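Local structure of F420-dependent methylenetetrahydromethanopterin dehydrogenase (Methanopyrus kandleri, 1QV9) at residues 130-133 with 134-138; 216-219 with 220-224. The protein catalyses the reversible, coenzyme F420-dependent reduction of methenyl-tetrahydromethanopterin to methylene-tetrahydromethanopterin, a step of methanogenesis from carbon dioxide. All blocks are in the same frame, centred on the assembly; numbering follows the deposited sequence.

Contact 1 of 2, residues 130-133 with 134-138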
loop_
_atom_site.group_PDB
_atom_site.type_symbol
_atom_site.label_atom_id
_atom_site.label_comp_id
_atom_site.label_asym_id
_atom_site.label_seq_id
_atom_site.Cartn_x
_atom_site.Cartn_y
_atom_site.Cartn_z
ATOM N N GLU A 130 16.391 5.368 -25.085
ATOM C CA GLU A 130 16.785 4.235 -24.271
ATOM C C GLU A 130 15.794 3.899 -23.153
ATOM O O GLU A 130 15.883 2.844 -22.570
ATOM C CB GLU A 130 18.139 4.495 -23.612
ATOM C CG GLU A 130 19.300 4.734 -24.588
ATOM C CD GLU A 130 19.523 6.207 -24.964
ATOM O OE1 GLU A 130 20.692 6.551 -25.294
ATOM O OE2 GLU A 130 18.571 7.026 -24.951
ATOM N N PHE A 131 14.851 4.800 -22.910
ATOM C CA PHE A 131 13.910 4.632 -21.799
ATOM C C PHE A 131 12.470 4.755 -22.240
ATOM O O PHE A 131 11.616 3.919 -21.866
ATOM C CB PHE A 131 14.171 5.723 -20.759
ATOM C CG PHE A 131 13.178 5.732 -19.628
ATOM C CD1 PHE A 131 13.181 4.716 -18.693
ATOM C CD2 PHE A 131 12.239 6.761 -19.518
ATOM C CE1 PHE A 131 12.255 4.698 -17.617
ATOM C CE2 PHE A 131 11.311 6.742 -18.449
ATOM C CZ PHE A 131 11.332 5.725 -17.518
ATOM N N LEU A 132 12.193 5.773 -23.037
ATOM C CA LEU A 132 10.799 5.986 -23.442
ATOM C C LEU A 132 10.325 5.256 -24.687
ATOM O O LEU A 132 10.581 5.714 -25.818
ATOM C CB LEU A 132 10.540 7.475 -23.627
ATOM C CG LEU A 132 9.036 7.803 -23.716
ATOM C CD1 LEU A 132 8.501 7.908 -22.289
ATOM C CD2 LEU A 132 8.782 9.058 -24.502
ATOM N N ASP A 133 9.611 4.140 -24.509
ATOM C CA ASP A 133 9.010 3.442 -25.650
ATOM C C ASP A 133 7.502 3.750 -25.551
ATOM O O ASP A 133 7.103 4.482 -24.641
ATOM C CB ASP A 133 9.290 1.925 -25.638
ATOM C CG ASP A 133 8.506 1.164 -24.561
ATOM O OD1 ASP A 133 8.198 1.751 -23.506
ATOM O OD2 ASP A 133 8.236 -0.031 -24.777
ATOM N N PRO A 134 6.676 3.265 -26.488
ATOM C CA PRO A 134 5.227 3.547 -26.450
ATOM C C PRO A 134 4.553 3.196 -25.115
ATOM O O PRO A 134 3.764 4.010 -24.576
ATOM C CB PRO A 134 4.683 2.746 -27.628
ATOM C CG PRO A 134 5.865 2.859 -28.642
ATOM C CD PRO A 134 7.046 2.575 -27.753
ATOM N N VAL A 135 4.850 2.018 -24.572
ATOM C CA VAL A 135 4.252 1.627 -23.300
ATOM C C VAL A 135 4.622 2.580 -22.175
ATOM O O VAL A 135 3.756 2.985 -21.402
ATOM C CB VAL A 135 4.610 0.160 -22.949
ATOM C CG1 VAL A 135 4.350 -0.152 -21.469
ATOM C CG2 VAL A 135 3.781 -0.726 -23.829
ATOM N N GLU A 136 5.906 2.933 -22.028
ATOM C CA GLU A 136 6.316 3.828 -20.961
ATOM C C GLU A 136 5.652 5.207 -21.138
ATOM O O GLU A 136 5.281 5.853 -20.151
ATOM C CB GLU A 136 7.860 4.005 -20.931
ATOM C CG GLU A 136 8.358 4.901 -19.793
ATOM C CD GLU A 136 8.112 4.321 -18.415
ATOM O OE1 GLU A 136 7.623 5.060 -17.522
ATOM O OE2 GLU A 136 8.409 3.130 -18.194
HETATM N N MSE A 137 5.503 5.658 -22.390
HETATM C CA MSE A 137 4.869 6.955 -22.687
HETATM C C MSE A 137 3.381 6.941 -22.270
HETATM O O MSE A 137 2.818 7.957 -21.877
HETATM C CB MSE A 137 4.939 7.284 -24.173
HETATM C CG MSE A 137 4.028 8.445 -24.552
HETATM SE SE MSE A 137 3.648 8.555 -26.430
HETATM C CE MSE A 137 2.379 7.102 -26.619
ATOM N N ALA A 138 2.747 5.788 -22.402
ATOM C CA ALA A 138 1.328 5.656 -21.973
ATOM C C ALA A 138 1.218 5.562 -20.452
ATOM O O ALA A 138 0.287 6.153 -19.859
ATOM C CB ALA A 138 0.665 4.426 -22.635
HETATM O O HOH W 1 5.870 -0.098 -26.309
#

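Contact 2 of 2, residues 216-219 with 220-224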
loop_
_atom_site.group_PDB
_atom_site.type_symbol
_atom_site.label_atom_id
_atom_site.label_comp_id
_atom_site.label_asym_id
_atom_site.label_seq_id
_atom_site.Cartn_x
_atom_site.Cartn_y
_atom_site.Cartn_z
ATOM N N VAL A 216 13.636 17.729 -14.239
ATOM C CA VAL A 216 14.421 16.498 -14.326
ATOM C C VAL A 216 14.440 15.967 -15.758
ATOM O O VAL A 216 15.482 15.547 -16.273
ATOM C CB VAL A 216 13.896 15.388 -13.328
ATOM C CG1 VAL A 216 14.725 14.077 -13.496
ATOM C CG2 VAL A 216 13.951 15.951 -11.900
ATOM N N SER A 217 13.277 15.938 -16.404
ATOM C CA SER A 217 13.187 15.511 -17.778
ATOM C C SER A 217 14.061 16.398 -18.688
ATOM O O SER A 217 14.741 15.891 -19.566
ATOM C CB SER A 217 11.731 15.573 -18.253
ATOM O OG SER A 217 10.967 14.584 -17.553
ATOM N N VAL A 218 14.002 17.702 -18.457
ATOM C CA VAL A 218 14.778 18.654 -19.267
ATOM C C VAL A 218 16.266 18.366 -19.052
ATOM O O VAL A 218 17.032 18.335 -20.018
ATOM C CB VAL A 218 14.423 20.118 -18.896
ATOM C CG1 VAL A 218 15.470 21.100 -19.492
ATOM C CG2 VAL A 218 13.036 20.469 -19.436
ATOM N N GLU A 219 16.680 18.123 -17.808
ATOM C CA GLU A 219 18.097 17.825 -17.572
ATOM C C GLU A 219 18.523 16.552 -18.308
ATOM O O GLU A 219 19.581 16.489 -18.935
ATOM C CB GLU A 219 18.384 17.658 -16.084
ATOM C CG GLU A 219 19.832 17.254 -15.781
ATOM C CD GLU A 219 20.048 16.923 -14.315
ATOM O OE1 GLU A 219 19.356 17.514 -13.484
ATOM O OE2 GLU A 219 20.915 16.085 -14.001
ATOM N N GLY A 220 17.695 15.506 -18.250
ATOM C CA GLY A 220 18.075 14.278 -18.896
ATOM C C GLY A 220 17.972 14.253 -20.414
ATOM O O GLY A 220 18.670 13.476 -21.054
ATOM N N CYS A 221 17.095 15.074 -20.977
ATOM C CA CYS A 221 16.886 15.137 -22.427
ATOM C C CYS A 221 17.729 16.168 -23.169
ATOM O O CYS A 221 18.086 15.946 -24.331
ATOM C CB CYS A 221 15.437 15.481 -22.744
ATOM S SG CYS A 221 14.289 14.104 -22.394
ATOM N N PHE A 222 18.023 17.282 -22.507
ATOM C CA PHE A 222 18.746 18.379 -23.164
ATOM C C PHE A 222 20.088 18.812 -22.618
ATOM O O PHE A 222 20.882 19.420 -23.335
ATOM C CB PHE A 222 17.827 19.592 -23.220
ATOM C CG PHE A 222 16.531 19.305 -23.891
ATOM C CD1 PHE A 222 16.516 18.685 -25.131
ATOM C CD2 PHE A 222 15.325 19.615 -23.281
ATOM C CE1 PHE A 222 15.315 18.374 -25.752
ATOM C CE2 PHE A 222 14.135 19.308 -23.895
ATOM C CZ PHE A 222 14.127 18.685 -25.132
ATOM N N VAL A 223 20.352 18.515 -21.361
ATOM C CA VAL A 223 21.607 18.917 -20.753
ATOM C C VAL A 223 22.628 17.796 -20.671
ATOM O O VAL A 223 23.707 17.879 -21.261
ATOM C CB VAL A 223 21.348 19.468 -19.364
ATOM C CG1 VAL A 223 22.652 19.967 -18.753
ATOM C CG2 VAL A 223 20.321 20.591 -19.446
ATOM N N GLU A 224 22.293 16.746 -19.934
ATOM C CA GLU A 224 23.168 15.592 -19.750
ATOM C C GLU A 224 23.354 14.835 -21.062
ATOM O O GLU A 224 22.382 14.496 -21.731
ATOM C CB GLU A 224 22.552 14.660 -18.682
ATOM C CG GLU A 224 23.372 13.457 -18.338
ATOM C CD GLU A 224 24.760 13.833 -17.846
ATOM O OE1 GLU A 224 25.743 13.528 -18.555
ATOM O OE2 GLU A 224 24.864 14.440 -16.763
HETATM O O HOH W 2 23.529 16.046 -15.053
#

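Contact 1 of 2, residues 130-133 with 134-138
Asp133 is the N-cap of helix 134-150, and its carboxylate takes the backbone N-H of Glu136 in the first turn. Asp133 OD1 lies 3.0 Å from Glu136 N; the bond is fairly straight, 166° at the hydrogen, but it reaches the oxygen from above the carboxylate plane. The side chain gets there because CG sits between the backbone N and the carbonyl carbon (chi1 72°), which turns the carboxylate toward the first-turn N-H groups. The other oxygen works through a water, which donates to Asp133 OD2 (2.8 Å) and accepts from Val135 N, satisfying a second N-H. OD2 further forms a salt bridge with Arg155 of the second subunit. With an alanine here, Glu136 N would probably lose its capping acceptor, the water its hold on the cap residue, and that arginine its carboxylate mate. The backbone closes the turn, Met137 N donating to Asp133 O at 3.0 Å.

Ahead of the cap, Phe131 and Leu132 meet side chains of the first turn; Glu136 reaches back to the Phe131 ring. Glu136 CG makes an off-centre CH-pi contact, 4.2 Å from the centroid of that ring, and the carboxylate carbon Glu136 CD comes to 3.6 Å from Phe131 CZ, with ring and carboxylate planes 27° apart. Glu136 OE2 continues into salt bridges with Arg252 and Arg263 of the second subunit. Leu132 CD1 rests 3.7 Å from Met137 N and also touches Met137 CB. The whole is a side-chain N-cap with a proline in the first helical position, here buried against a neighbouring subunit.

Contact 2 of 2, residues 216-219 with 220-224
Toward its C-terminal end, helix 197-223 passes from regular alpha-helical bonds into one wider pi-type turn at 220-223. Gly220 N, Cys221 N and Phe222 N donate to Val216 O, Ser217 O and Val218 O, four residues back. Glu219 O then takes two donors. Glu224 N, five residues on, gives it a straight bond of 2.9 Å (167° at the hydrogen). Val223 N, 3.3 Å from Glu219 O, approaches from above the carbonyl plane and at a more bent angle.

The apolar touches are light. Val218 CG1 meets Phe222 CD2 at 4.1 Å, while one face of the Phe222 ring is covered by Cys221 CB, over its centre. Met124 also packs against Cys221 and Phe222.

Among the charged groups, Glu219 reaches out with CG anti to its backbone N (chi1 176°) and the chain extended beyond. Its OE2 forms a salt bridge with Arg185 of the third subunit and a hydrogen bond with Asn186 of that subunit; Glu224 OE2 forms a salt bridge with Arg229 of its own chain. One water joins the two acids, donating to Glu219 OE2 at 2.8 Å and to Glu224 OE2 at 2.7 Å.

Contact 1 comes first along the chain, where the loop after strand 115-119 enters helix 134-150; contact 2 follows at the far end of helix 197-223. Their centres are 16 Å apart and their nearest atoms about 8 Å, so they do not touch, yet both pack against helix 227-257: Glu130, Phe131, Leu132 and Glu136 on Val231, Ala235 and His238; Val216, Ser217 and Glu219 on Ile233, Ser236 and Ala237. One contact thus starts a helix and the other finishes one beside a shared third helix. They also face different neighbours, the second subunit at 130-138 and the third at 216-219, so this part of the chain takes part in two interfaces of the homohexamer, a trimer of dimers.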